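Local coordinates for protein protease Do-like 8, chloroplastic (Arabidopsis thaliana, PDB 4IC6) that probably acts as a serine endopeptidase of the HtrA (Deg) type in the thylakoids of the chloroplast, with a trypsin-like protease domain followed by a PDZ domain, at residues V32-K37 / Q155-G160; V70-Q75 / S239-I244; H83-A88 / A128-D133; D309-V314 / A323-I328. The protein carries 1 engineered substitution. All coordinates share one frame; numbering follows the deposited sequence.

Overall arrangement
Contacts 1, 2 and 3 lie in the protease domain, which consists of two six-stranded antiparallel barrels; contact 4 lies in the PDZ domain that follows along the chain. Contact 1 sets helix 26-39 on strand 155-160 of the second barrel. Contact 2 joins the end of strand 67-71, from the first barrel, to helix 238-251, and contact 3 works within that barrel, on strand 127-131 beside the predicted charge relay. The centres of contacts 2 and 3 are about 13 Å apart. In the sequence, contact 3 is nested inside contacts 1 and 2, whose segments alternate, and contact 4 follows. Contacts 1 to 3 thus join parts of the protease domain, while contact 4, centred about 27 Å from contact 2, belongs to the PDZ core.

Contact 1 of 4, residues V32-K37 / Q155-G160; sequences VQLFEK and QCLAIG
The ring of Phe35 is the flat group here, and Ile159 meets it obliquely, at CD1 and CE1. Two methyls share the work: Ile159 CD1 comes to 4.0 Å from Phe35 CD1, while Ile159 CG2 lies 4.1 Å from Phe35 CE1. The same Ile159 CD1 also approaches the helix backbone, 4.1 Å from Phe35 CA, and thus fills the corner between ring and main chain. Phe35 reaches the strand because its CG stands anti to the backbone N (chi1 171°), which carries the ring off the helix to Ile159 although the bond to CB does not itself point at the strand. Leu169, His167 and Val152 of a second subunit also touch Phe35.

One residue earlier on the helix, Leu34 sits over Leu157, the two side chains running at about a right angle. The branch end Leu157 CD1 touches Leu34 CB at 3.9 Å and Leu34 CD1 at 4.1 Å. Leu157 and Ile159, two residues apart on the strand, present the same side to the helix, so adjacent helix residues each find one partner.

Strand 155-160 belongs to the second barrel and lies between strands 168-176 and 207-210, with helix 26-39 laid across its outer side. Gln155 OE1 ties the two further by a hydrogen bond to Arg30, and Glu28 of a third subunit binds Gln155 N.

Contact 2 of 4, residues V70-Q75 / S239-I244; sequences VVWDGQ and STVLKI
Beside Trp72, whose indole packs against Val241 and Leu242, the carboxylate oxygen Asp73 OD1 accepts one firm bond and one weak one. The firm bond comes from Gln75 N, 2.9 Å from Asp73 OD1 with an angle of 149° at the hydrogen, and it meets the oxygen from above the carboxylate plane, 46° out of it; the weak one comes from Tyr77 N, at the start of strand 77-80. The bond to the N-H two residues on makes an Asx turn, which shapes the turn where strand 67-71 ends and the chain heads for strand 77-80.

The outer end of the six-membered ring does the touching. Val241 CG1 sits 3.8 Å from Trp72 CZ3 and almost as near to Trp72 CH2. Leu242 CD2 arrives at the ring edge, close to its plane, 3.9 Å from Trp72 CH2 and 4.1 Å from Trp72 CZ2. With CG anti to the backbone N (chi1 -173°), the indole stands out from the loop that follows strand 67-71, and its benzo end meets the helix.

This is a joint of the two-barrel trypsin-like fold: the last helix of the protease domain, 238-251, leaves the second barrel after strand 233-237 and here rests against the first. Trp72 lies also on Val245 and Ile249 of that helix, and on Tyr77, Val79 and Val144. An alanine in place of Trp72 would probably open a gap between barrel and helix and leave Val241 and Leu242 without their aromatic partner. The residue after Leu242, Lys243, forms a salt bridge with Glu331 in the PDZ domain.

Contact 3 of 4, residues H83-A88 / A128-D133; sequences HVIGNA and AVLKVD
Ile85 carries this contact with the far end of its longer branch. Its terminal methyl, Ile85 CD1, lies 3.8 Å from Ala128 CB and 4.0 Å from Leu130 CD2, so one carbon bridges two side chains that point the same way from the strand. Ile85 CG1 follows behind, 4.1 Å from Ala128 CB, and the alanine methyl is thus met by two carbons of the same branch. Ile85 and Leu130 run past one another in opposite directions.

The geometry has a price: CG1 of Ile85 sits between the backbone N and the carbonyl carbon (chi1 52°), a crowded choice that nevertheless brings CD1 onto Ala128 and Leu130. Val99 of strand 98-105 touches both Ile85 and Leu130 and adds to the apolar cluster, with Ala88 packed on it too.

The second shell fixes the backbones. Ile85 holds the N-cap position of the short helix 86-90, whose first turn is secured where Ala88 N binds Asp47 OD2 and Asn87 ND2 binds Thr49 OG1. On the other side, Ala128 and Leu130 pair through their backbones with Thr80 and Ile78 of strand 77-80, which places the strand in the sheet of the first barrel.

Two residues before Ile85 comes His83, and two before Ala128 comes Asp126, both predicted members of the charge relay; His83 N is hydrogen-bonded to Asp126 OD1. A histidine leading into a short helix, close to an aspartate just ahead of a barrel strand, is the arrangement of chymotrypsin-like proteases; the predicted serine position is occupied here by the engineered Ala204.

Contact 4 of 4, residues D309-V314 / A323-I328; sequences DIIVAV and AELMKI
Leu325 is the bump of this interface, and Ile311 with Val314 forms the hollow that takes it. Its two methyls part over the strand: Leu325 CD2 goes to the tip of Ile311, 3.8 Å from Ile311 CD1, while Leu325 CD1 drops between the other branch of that residue and the valine. There it lies 4.0 Å from Ile311 CG2 and only 3.4 Å from Val314 CG2, tighter than an ordinary carbon-carbon contact. Leu325 meets both strand side chains at about a right angle, its CG anti to the backbone N (chi1 175°), which puts both methyls of the fork against the strand.

One turn on, Ile328 lies over another flank of Val314. Its short branch touches, with Ile328 CG2 at 4.2 Å from Val314 CB, and the valine thus meets two helix residues three apart, Leu325 closely and Ile328 more loosely.

The strand could not offer this hollow with a regular alternation, since Ile311 and Val314 are also three apart. A classic beta bulge, in which Val312 and Ala313 both face Lys341 of strand 337-344, inserts the extra residue and brings both side chains to the helix side. Strand and helix segments run nearly parallel, 21° apart, with axes 9.8 Å from each other at closest. Ala278 and Val319 also border Leu325, and Val338 and Tyr332 border Val314.

A strand, a tight hairpin to 317-318 and then a helix packed on the sheet, nearly parallel to the first strand, are characteristic of PDZ domains, in which the helix after this hairpin generally packs against the sheet core.

Contact 1 of 4, residues V32-K37 / Q155-G160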
loop_
_atom_site.group_PDB
_atom_site.type_symbol
_atom_site.label_atom_id
_atom_site.label_comp_id
_atom_site.label_asym_id
_atom_site.label_seq_id
_atom_site.Cartn_x
_atom_site.Cartn_y
_atom_site.Cartn_z
ATOM N N VAL A 32 35.484 0.180 16.668
ATOM C CA VAL A 32 35.650 -1.264 16.851
ATOM C C VAL A 32 35.910 -1.664 18.305
ATOM O O VAL A 32 35.306 -2.620 18.811
ATOM C CB VAL A 32 36.727 -1.838 15.904
ATOM C CG1 VAL A 32 37.215 -3.205 16.390
ATOM C CG2 VAL A 32 36.172 -1.937 14.470
ATOM N N GLN A 33 36.785 -0.928 18.986
ATOM C CA GLN A 33 37.121 -1.263 20.373
ATOM C C GLN A 33 35.969 -0.927 21.335
ATOM O O GLN A 33 35.641 -1.715 22.216
ATOM C CB GLN A 33 38.425 -0.578 20.807
ATOM N N LEU A 34 35.342 0.231 21.154
ATOM C CA LEU A 34 34.165 0.586 21.955
ATOM C C LEU A 34 33.052 -0.440 21.839
ATOM O O LEU A 34 32.437 -0.836 22.837
ATOM C CB LEU A 34 33.598 1.929 21.512
ATOM C CG LEU A 34 34.137 3.161 22.232
ATOM C CD1 LEU A 34 33.306 4.369 21.814
ATOM C CD2 LEU A 34 34.100 2.968 23.749
ATOM N N PHE A 35 32.779 -0.864 20.610
ATOM C CA PHE A 35 31.766 -1.886 20.377
ATOM C C PHE A 35 32.099 -3.176 21.117
ATOM O O PHE A 35 31.284 -3.688 21.875
ATOM C CB PHE A 35 31.620 -2.184 18.884
ATOM C CG PHE A 35 30.740 -3.370 18.591
ATOM C CD1 PHE A 35 29.360 -3.252 18.611
ATOM C CD2 PHE A 35 31.294 -4.598 18.288
ATOM C CE1 PHE A 35 28.541 -4.362 18.329
ATOM C CE2 PHE A 35 30.491 -5.706 18.013
ATOM C CZ PHE A 35 29.114 -5.584 18.034
ATOM N N GLU A 36 33.288 -3.713 20.879
ATOM C CA GLU A 36 33.663 -4.987 21.478
ATOM C C GLU A 36 33.581 -4.892 22.994
ATOM O O GLU A 36 33.040 -5.781 23.660
ATOM C CB GLU A 36 35.063 -5.391 21.040
ATOM N N LYS A 37 34.123 -3.802 23.531
ATOM C CA LYS A 37 34.113 -3.550 24.966
ATOM C C LYS A 37 32.685 -3.553 25.517
ATOM O O LYS A 37 32.427 -4.071 26.609
ATOM C CB LYS A 37 34.797 -2.212 25.251
ATOM C CG LYS A 37 34.762 -1.773 26.692
ATOM C CD LYS A 37 35.633 -0.536 26.895
ATOM C CE LYS A 37 35.593 -0.064 28.343
ATOM N NZ LYS A 37 34.195 0.201 28.779
ATOM N N GLN A 155 29.291 12.091 17.695
ATOM C CA GLN A 155 29.235 10.723 17.196
ATOM C C GLN A 155 28.446 9.892 18.199
ATOM O O GLN A 155 28.581 10.075 19.419
ATOM C CB GLN A 155 30.658 10.159 17.107
ATOM C CG GLN A 155 30.742 8.697 16.655
ATOM C CD GLN A 155 32.150 8.144 16.828
ATOM O OE1 GLN A 155 32.692 8.142 17.930
ATOM N NE2 GLN A 155 32.755 7.697 15.736
ATOM N N CYS A 156 27.597 9.004 17.703
ATOM C CA CYS A 156 26.923 8.044 18.588
ATOM C C CYS A 156 26.892 6.635 17.997
ATOM O O CYS A 156 26.879 6.462 16.771
ATOM C CB CYS A 156 25.512 8.510 18.952
ATOM S SG CYS A 156 24.422 8.979 17.594
ATOM N N LEU A 157 26.885 5.632 18.875
ATOM C CA LEU A 157 26.810 4.241 18.438
ATOM C C LEU A 157 25.610 3.565 19.073
ATOM O O LEU A 157 25.415 3.634 20.285
ATOM C CB LEU A 157 28.079 3.438 18.779
ATOM C CG LEU A 157 29.416 4.019 19.241
ATOM C CD1 LEU A 157 30.432 2.870 19.354
ATOM C CD2 LEU A 157 29.960 5.122 18.343
ATOM N N ALA A 158 24.806 2.909 18.249
ATOM C CA ALA A 158 23.641 2.186 18.730
ATOM C C ALA A 158 23.962 0.689 18.665
ATOM O O ALA A 158 24.250 0.160 17.581
ATOM C CB ALA A 158 22.422 2.522 17.857
ATOM N N ILE A 159 23.950 0.026 19.819
ATOM C CA ILE A 159 24.325 -1.381 19.907
ATOM C C ILE A 159 23.075 -2.196 20.239
ATOM O O ILE A 159 22.227 -1.762 21.018
ATOM C CB ILE A 159 25.445 -1.600 20.965
ATOM C CG1 ILE A 159 26.659 -0.727 20.631
ATOM C CG2 ILE A 159 25.836 -3.070 21.078
ATOM C CD1 ILE A 159 27.886 -0.970 21.494
ATOM N N GLY A 160 22.953 -3.366 19.620
ATOM C CA GLY A 160 21.881 -4.292 19.931
ATOM C C GLY A 160 22.379 -5.709 20.139
ATOM O O GLY A 160 23.477 -6.072 19.725
#

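Contact 2 of 4, residues V70-Q75 / S239-I244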
loop_
_atom_site.group_PDB
_atom_site.type_symbol
_atom_site.label_atom_id
_atom_site.label_comp_id
_atom_site.label_asym_id
_atom_site.label_seq_id
_atom_site.Cartn_x
_atom_site.Cartn_y
_atom_site.Cartn_z
ATOM N N VAL A 70 20.141 -3.479 28.699
ATOM C CA VAL A 70 21.426 -3.017 29.173
ATOM C C VAL A 70 21.615 -3.473 30.635
ATOM O O VAL A 70 20.705 -3.332 31.443
ATOM C CB VAL A 70 21.463 -1.484 29.061
ATOM C CG1 VAL A 70 22.345 -0.888 30.124
ATOM C CG2 VAL A 70 21.910 -1.070 27.661
ATOM N N VAL A 71 22.773 -4.046 30.954
ATOM C CA VAL A 71 23.095 -4.380 32.347
ATOM C C VAL A 71 23.259 -3.090 33.150
ATOM O O VAL A 71 24.197 -2.310 32.916
ATOM C CB VAL A 71 24.379 -5.180 32.445
ATOM C CG1 VAL A 71 24.708 -5.461 33.930
ATOM C CG2 VAL A 71 24.258 -6.497 31.658
ATOM N N TRP A 72 22.332 -2.849 34.070
ATOM C CA TRP A 72 22.291 -1.586 34.812
ATOM C C TRP A 72 23.286 -1.574 35.974
ATOM O O TRP A 72 23.949 -0.569 36.224
ATOM C CB TRP A 72 20.879 -1.324 35.334
ATOM C CG TRP A 72 20.692 0.025 35.965
ATOM C CD1 TRP A 72 20.410 0.292 37.278
ATOM C CD2 TRP A 72 20.782 1.294 35.310
ATOM N NE1 TRP A 72 20.307 1.652 37.472
ATOM C CE2 TRP A 72 20.535 2.288 36.280
ATOM C CE3 TRP A 72 21.053 1.687 33.995
ATOM C CZ2 TRP A 72 20.549 3.656 35.973
ATOM C CZ3 TRP A 72 21.057 3.041 33.692
ATOM C CH2 TRP A 72 20.807 4.006 34.676
ATOM N N ASP A 73 23.385 -2.692 36.688
ATOM C CA ASP A 73 24.339 -2.773 37.787
ATOM C C ASP A 73 24.775 -4.193 38.105
ATOM O O ASP A 73 24.328 -5.156 37.475
ATOM C CB ASP A 73 23.797 -2.071 39.039
ATOM C CG ASP A 73 22.553 -2.737 39.597
ATOM O OD1 ASP A 73 22.380 -3.963 39.414
ATOM O OD2 ASP A 73 21.745 -2.021 40.229
ATOM N N GLY A 74 25.657 -4.317 39.092
ATOM C CA GLY A 74 26.232 -5.603 39.428
ATOM C C GLY A 74 25.274 -6.529 40.148
ATOM O O GLY A 74 25.643 -7.642 40.492
ATOM N N GLN A 75 24.046 -6.079 40.379
ATOM C CA GLN A 75 23.084 -6.893 41.115
ATOM C C GLN A 75 22.160 -7.659 40.181
ATOM O O GLN A 75 21.328 -8.439 40.634
ATOM C CB GLN A 75 22.264 -6.026 42.075
ATOM C CG GLN A 75 23.082 -5.371 43.172
ATOM C CD GLN A 75 22.359 -4.203 43.808
ATOM O OE1 GLN A 75 22.489 -3.059 43.361
ATOM N NE2 GLN A 75 21.581 -4.484 44.851
ATOM N N SER A 239 19.374 10.966 30.995
ATOM C CA SER A 239 18.892 11.774 32.113
ATOM C C SER A 239 17.536 11.258 32.565
ATOM O O SER A 239 17.241 11.228 33.754
ATOM C CB SER A 239 18.783 13.249 31.741
ATOM O OG SER A 239 17.836 13.434 30.702
ATOM N N THR A 240 16.713 10.847 31.609
ATOM C CA THR A 240 15.430 10.248 31.946
ATOM C C THR A 240 15.627 8.865 32.563
ATOM O O THR A 240 15.076 8.567 33.629
ATOM C CB THR A 240 14.514 10.170 30.715
ATOM O OG1 THR A 240 14.205 11.500 30.297
ATOM C CG2 THR A 240 13.222 9.480 31.066
ATOM N N VAL A 241 16.431 8.033 31.906
ATOM C CA VAL A 241 16.708 6.690 32.415
ATOM C C VAL A 241 17.249 6.741 33.846
ATOM O O VAL A 241 16.867 5.946 34.701
ATOM C CB VAL A 241 17.721 5.955 31.504
ATOM C CG1 VAL A 241 17.998 4.543 32.020
ATOM C CG2 VAL A 241 17.213 5.926 30.065
ATOM N N LEU A 242 18.133 7.695 34.101
ATOM C CA LEU A 242 18.719 7.865 35.425
ATOM C C LEU A 242 17.665 8.206 36.467
ATOM O O LEU A 242 17.805 7.885 37.648
ATOM C CB LEU A 242 19.772 8.968 35.394
ATOM C CG LEU A 242 21.165 8.517 34.980
ATOM C CD1 LEU A 242 22.065 9.727 34.792
ATOM C CD2 LEU A 242 21.716 7.585 36.057
ATOM N N LYS A 243 16.595 8.850 36.024
ATOM C CA LYS A 243 15.555 9.281 36.948
ATOM C C LYS A 243 14.529 8.179 37.160
ATOM O O LYS A 243 14.074 7.953 38.276
ATOM C CB LYS A 243 14.880 10.553 36.416
ATOM C CG LYS A 243 13.475 10.826 36.946
ATOM C CD LYS A 243 13.486 11.554 38.290
ATOM C CE LYS A 243 12.072 11.959 38.720
ATOM N NZ LYS A 243 12.081 12.746 39.986
ATOM N N ILE A 244 14.180 7.482 36.084
ATOM C CA ILE A 244 13.101 6.492 36.123
ATOM C C ILE A 244 13.516 5.148 36.733
ATOM O O ILE A 244 12.775 4.544 37.513
ATOM C CB ILE A 244 12.535 6.240 34.701
ATOM C CG1 ILE A 244 12.018 7.555 34.102
ATOM C CG2 ILE A 244 11.449 5.172 34.730
ATOM C CD1 ILE A 244 10.868 8.182 34.893
#

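Contact 3 of 4, residues H83-A88 / A128-D133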
loop_
_atom_site.group_PDB
_atom_site.type_symbol
_atom_site.label_atom_id
_atom_site.label_comp_id
_atom_site.label_asym_id
_atom_site.label_seq_id
_atom_site.Cartn_x
_atom_site.Cartn_y
_atom_site.Cartn_z
ATOM N N HIS A 83 8.321 -1.541 25.672
ATOM C CA HIS A 83 7.865 -2.216 24.461
ATOM C C HIS A 83 8.519 -3.569 24.155
ATOM O O HIS A 83 7.873 -4.413 23.551
ATOM C CB HIS A 83 7.996 -1.300 23.224
ATOM C CG HIS A 83 7.377 -1.883 21.986
ATOM N ND1 HIS A 83 8.126 -2.377 20.938
ATOM C CD2 HIS A 83 6.084 -2.080 21.651
ATOM C CE1 HIS A 83 7.313 -2.845 20.003
ATOM N NE2 HIS A 83 6.069 -2.668 20.409
ATOM N N VAL A 84 9.777 -3.796 24.543
ATOM C CA VAL A 84 10.374 -5.085 24.197
ATOM C C VAL A 84 9.711 -6.240 24.965
ATOM O O VAL A 84 9.663 -7.373 24.486
ATOM C CB VAL A 84 11.922 -5.147 24.326
ATOM C CG1 VAL A 84 12.589 -3.938 23.670
ATOM C CG2 VAL A 84 12.356 -5.335 25.761
ATOM N N ILE A 85 9.183 -5.945 26.150
ATOM C CA ILE A 85 8.364 -6.930 26.853
ATOM C C ILE A 85 6.911 -6.499 26.931
ATOM O O ILE A 85 6.235 -6.785 27.914
ATOM C CB ILE A 85 8.901 -7.230 28.270
ATOM C CG1 ILE A 85 9.107 -5.937 29.070
ATOM C CG2 ILE A 85 10.189 -8.006 28.184
ATOM C CD1 ILE A 85 9.013 -6.148 30.582
ATOM N N GLY A 86 6.436 -5.819 25.890
ATOM C CA GLY A 86 5.110 -5.221 25.893
ATOM C C GLY A 86 4.000 -6.239 26.028
ATOM O O GLY A 86 3.018 -6.034 26.753
ATOM N N ASN A 87 4.134 -7.349 25.313
ATOM C CA ASN A 87 3.113 -8.382 25.388
ATOM C C ASN A 87 2.988 -8.957 26.789
ATOM O O ASN A 87 1.885 -9.138 27.292
ATOM C CB ASN A 87 3.350 -9.506 24.386
ATOM C CG ASN A 87 2.073 -10.262 24.071
ATOM O OD1 ASN A 87 1.054 -9.653 23.722
ATOM N ND2 ASN A 87 2.100 -11.589 24.238
ATOM N N ALA A 88 4.116 -9.250 27.423
ATOM C CA ALA A 88 4.070 -9.761 28.787
ATOM C C ALA A 88 3.456 -8.721 29.742
ATOM O O ALA A 88 2.659 -9.063 30.605
ATOM C CB ALA A 88 5.452 -10.178 29.252
ATOM N N ALA A 128 11.438 -0.418 31.098
ATOM C CA ALA A 128 11.124 -1.557 31.964
ATOM C C ALA A 128 12.410 -2.014 32.612
ATOM O O ALA A 128 13.490 -1.857 32.041
ATOM C CB ALA A 128 10.508 -2.693 31.162
ATOM N N VAL A 129 12.295 -2.573 33.813
ATOM C CA VAL A 129 13.455 -3.082 34.511
ATOM C C VAL A 129 13.223 -4.546 34.883
ATOM O O VAL A 129 12.198 -4.882 35.468
ATOM C CB VAL A 129 13.743 -2.244 35.776
ATOM C CG1 VAL A 129 14.972 -2.788 36.520
ATOM C CG2 VAL A 129 13.961 -0.788 35.396
ATOM N N LEU A 130 14.165 -5.406 34.506
ATOM C CA LEU A 130 14.118 -6.813 34.895
ATOM C C LEU A 130 15.216 -7.093 35.914
ATOM O O LEU A 130 16.114 -6.270 36.134
ATOM C CB LEU A 130 14.280 -7.742 33.689
ATOM C CG LEU A 130 13.350 -7.532 32.491
ATOM C CD1 LEU A 130 13.579 -8.638 31.477
ATOM C CD2 LEU A 130 11.902 -7.521 32.928
ATOM N N LYS A 131 15.148 -8.258 36.530
ATOM C CA LYS A 131 16.149 -8.638 37.509
ATOM C C LYS A 131 16.588 -10.054 37.195
ATOM O O LYS A 131 15.758 -10.960 37.081
ATOM C CB LYS A 131 15.573 -8.514 38.915
ATOM C CG LYS A 131 16.412 -9.087 40.026
ATOM C CD LYS A 131 17.654 -8.248 40.291
ATOM C CE LYS A 131 18.396 -8.822 41.513
ATOM N NZ LYS A 131 18.160 -8.020 42.741
ATOM N N VAL A 132 17.900 -10.224 37.043
ATOM C CA VAL A 132 18.522 -11.497 36.685
ATOM C C VAL A 132 19.334 -12.009 37.873
ATOM O O VAL A 132 19.943 -11.223 38.592
ATOM C CB VAL A 132 19.443 -11.281 35.449
ATOM C CG1 VAL A 132 20.719 -12.061 35.563
ATOM C CG2 VAL A 132 18.704 -11.598 34.151
ATOM N N ASP A 133 19.338 -13.317 38.096
ATOM C CA ASP A 133 20.134 -13.900 39.177
ATOM C C ASP A 133 21.445 -14.476 38.613
ATOM O O ASP A 133 21.471 -15.599 38.107
ATOM C CB ASP A 133 19.317 -14.975 39.910
ATOM C CG ASP A 133 20.087 -15.630 41.042
ATOM O OD1 ASP A 133 21.139 -15.083 41.442
ATOM O OD2 ASP A 133 19.637 -16.695 41.536
#

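Contact 4 of 4, residues D309-V314 / A323-I328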
loop_
_atom_site.group_PDB
_atom_site.type_symbol
_atom_site.label_atom_id
_atom_site.label_comp_id
_atom_site.label_asym_id
_atom_site.label_seq_id
_atom_site.Cartn_x
_atom_site.Cartn_y
_atom_site.Cartn_z
ATOM N N ASP A 309 -4.989 28.987 26.759
ATOM C CA ASP A 309 -4.009 29.599 27.647
ATOM C C ASP A 309 -2.614 29.050 27.357
ATOM O O ASP A 309 -2.450 27.913 26.887
ATOM C CB ASP A 309 -4.388 29.361 29.111
ATOM N N ILE A 310 -1.605 29.866 27.639
ATOM C CA ILE A 310 -0.229 29.459 27.427
ATOM C C ILE A 310 0.487 29.539 28.761
ATOM O O ILE A 310 0.538 30.604 29.386
ATOM C CB ILE A 310 0.483 30.361 26.381
ATOM C CG1 ILE A 310 -0.205 30.229 25.016
ATOM C CG2 ILE A 310 1.949 29.985 26.285
ATOM C CD1 ILE A 310 -0.018 31.445 24.084
ATOM N N ILE A 311 1.017 28.405 29.206
ATOM C CA ILE A 311 1.648 28.321 30.519
ATOM C C ILE A 311 3.122 28.705 30.426
ATOM O O ILE A 311 3.913 28.002 29.785
ATOM C CB ILE A 311 1.515 26.891 31.117
ATOM C CG1 ILE A 311 0.045 26.563 31.389
ATOM C CG2 ILE A 311 2.348 26.756 32.374
ATOM C CD1 ILE A 311 -0.180 25.103 31.818
ATOM N N VAL A 312 3.484 29.815 31.074
ATOM C CA VAL A 312 4.831 30.377 30.938
ATOM C C VAL A 312 5.652 30.198 32.212
ATOM O O VAL A 312 6.887 30.243 32.186
ATOM C CB VAL A 312 4.798 31.867 30.507
ATOM C CG1 VAL A 312 4.130 32.011 29.134
ATOM C CG2 VAL A 312 4.082 32.723 31.541
ATOM N N ALA A 313 4.962 29.948 33.320
ATOM C CA ALA A 313 5.629 29.759 34.598
ATOM C C ALA A 313 4.807 28.881 35.553
ATOM O O ALA A 313 3.592 29.026 35.647
ATOM C CB ALA A 313 5.905 31.116 35.242
ATOM N N VAL A 314 5.484 27.989 36.265
ATOM C CA VAL A 314 4.856 27.285 37.379
ATOM C C VAL A 314 5.344 27.884 38.693
ATOM O O VAL A 314 6.505 27.704 39.075
ATOM C CB VAL A 314 5.153 25.776 37.350
ATOM C CG1 VAL A 314 4.596 25.094 38.610
ATOM C CG2 VAL A 314 4.573 25.151 36.097
ATOM N N ALA A 323 7.732 20.098 27.102
ATOM C CA ALA A 323 8.640 19.134 27.708
ATOM C C ALA A 323 9.108 19.639 29.051
ATOM O O ALA A 323 9.192 18.879 30.026
ATOM C CB ALA A 323 9.844 18.885 26.789
ATOM N N GLU A 324 9.416 20.930 29.095
ATOM C CA GLU A 324 9.878 21.556 30.318
ATOM C C GLU A 324 8.799 21.627 31.388
ATOM O O GLU A 324 9.087 21.413 32.562
ATOM C CB GLU A 324 10.455 22.941 30.031
ATOM C CG GLU A 324 11.782 22.881 29.286
ATOM C CD GLU A 324 12.819 22.071 30.046
ATOM O OE1 GLU A 324 12.947 22.281 31.270
ATOM O OE2 GLU A 324 13.490 21.211 29.431
ATOM N N LEU A 325 7.565 21.933 30.995
ATOM C CA LEU A 325 6.464 21.937 31.958
ATOM C C LEU A 325 6.350 20.551 32.616
ATOM O O LEU A 325 6.327 20.422 33.853
ATOM C CB LEU A 325 5.142 22.336 31.283
ATOM C CG LEU A 325 3.866 22.272 32.137
ATOM C CD1 LEU A 325 3.920 23.217 33.336
ATOM C CD2 LEU A 325 2.650 22.588 31.288
ATOM N N MET A 326 6.309 19.513 31.792
ATOM C CA MET A 326 6.238 18.151 32.316
ATOM C C MET A 326 7.393 17.871 33.271
ATOM O O MET A 326 7.188 17.400 34.392
ATOM C CB MET A 326 6.246 17.135 31.174
ATOM C CG MET A 326 5.174 17.385 30.121
ATOM S SD MET A 326 3.543 17.543 30.876
ATOM C CE MET A 326 3.084 15.827 31.070
ATOM N N LYS A 327 8.608 18.162 32.824
ATOM C CA LYS A 327 9.790 17.972 33.658
ATOM C C LYS A 327 9.662 18.704 34.992
ATOM O O LYS A 327 9.980 18.154 36.045
ATOM C CB LYS A 327 11.052 18.432 32.914
ATOM C CG LYS A 327 12.151 17.386 32.864
ATOM C CD LYS A 327 12.933 17.465 31.560
ATOM C CE LYS A 327 13.618 18.812 31.413
ATOM N NZ LYS A 327 14.115 19.040 30.026
ATOM N N ILE A 328 9.188 19.942 34.948
ATOM C CA ILE A 328 9.047 20.736 36.163
ATOM C C ILE A 328 8.014 20.127 37.106
ATOM O O ILE A 328 8.238 20.025 38.317
ATOM C CB ILE A 328 8.651 22.188 35.842
ATOM C CG1 ILE A 328 9.852 22.949 35.265
ATOM C CG2 ILE A 328 8.145 22.892 37.079
ATOM C CD1 ILE A 328 9.482 24.176 34.446
#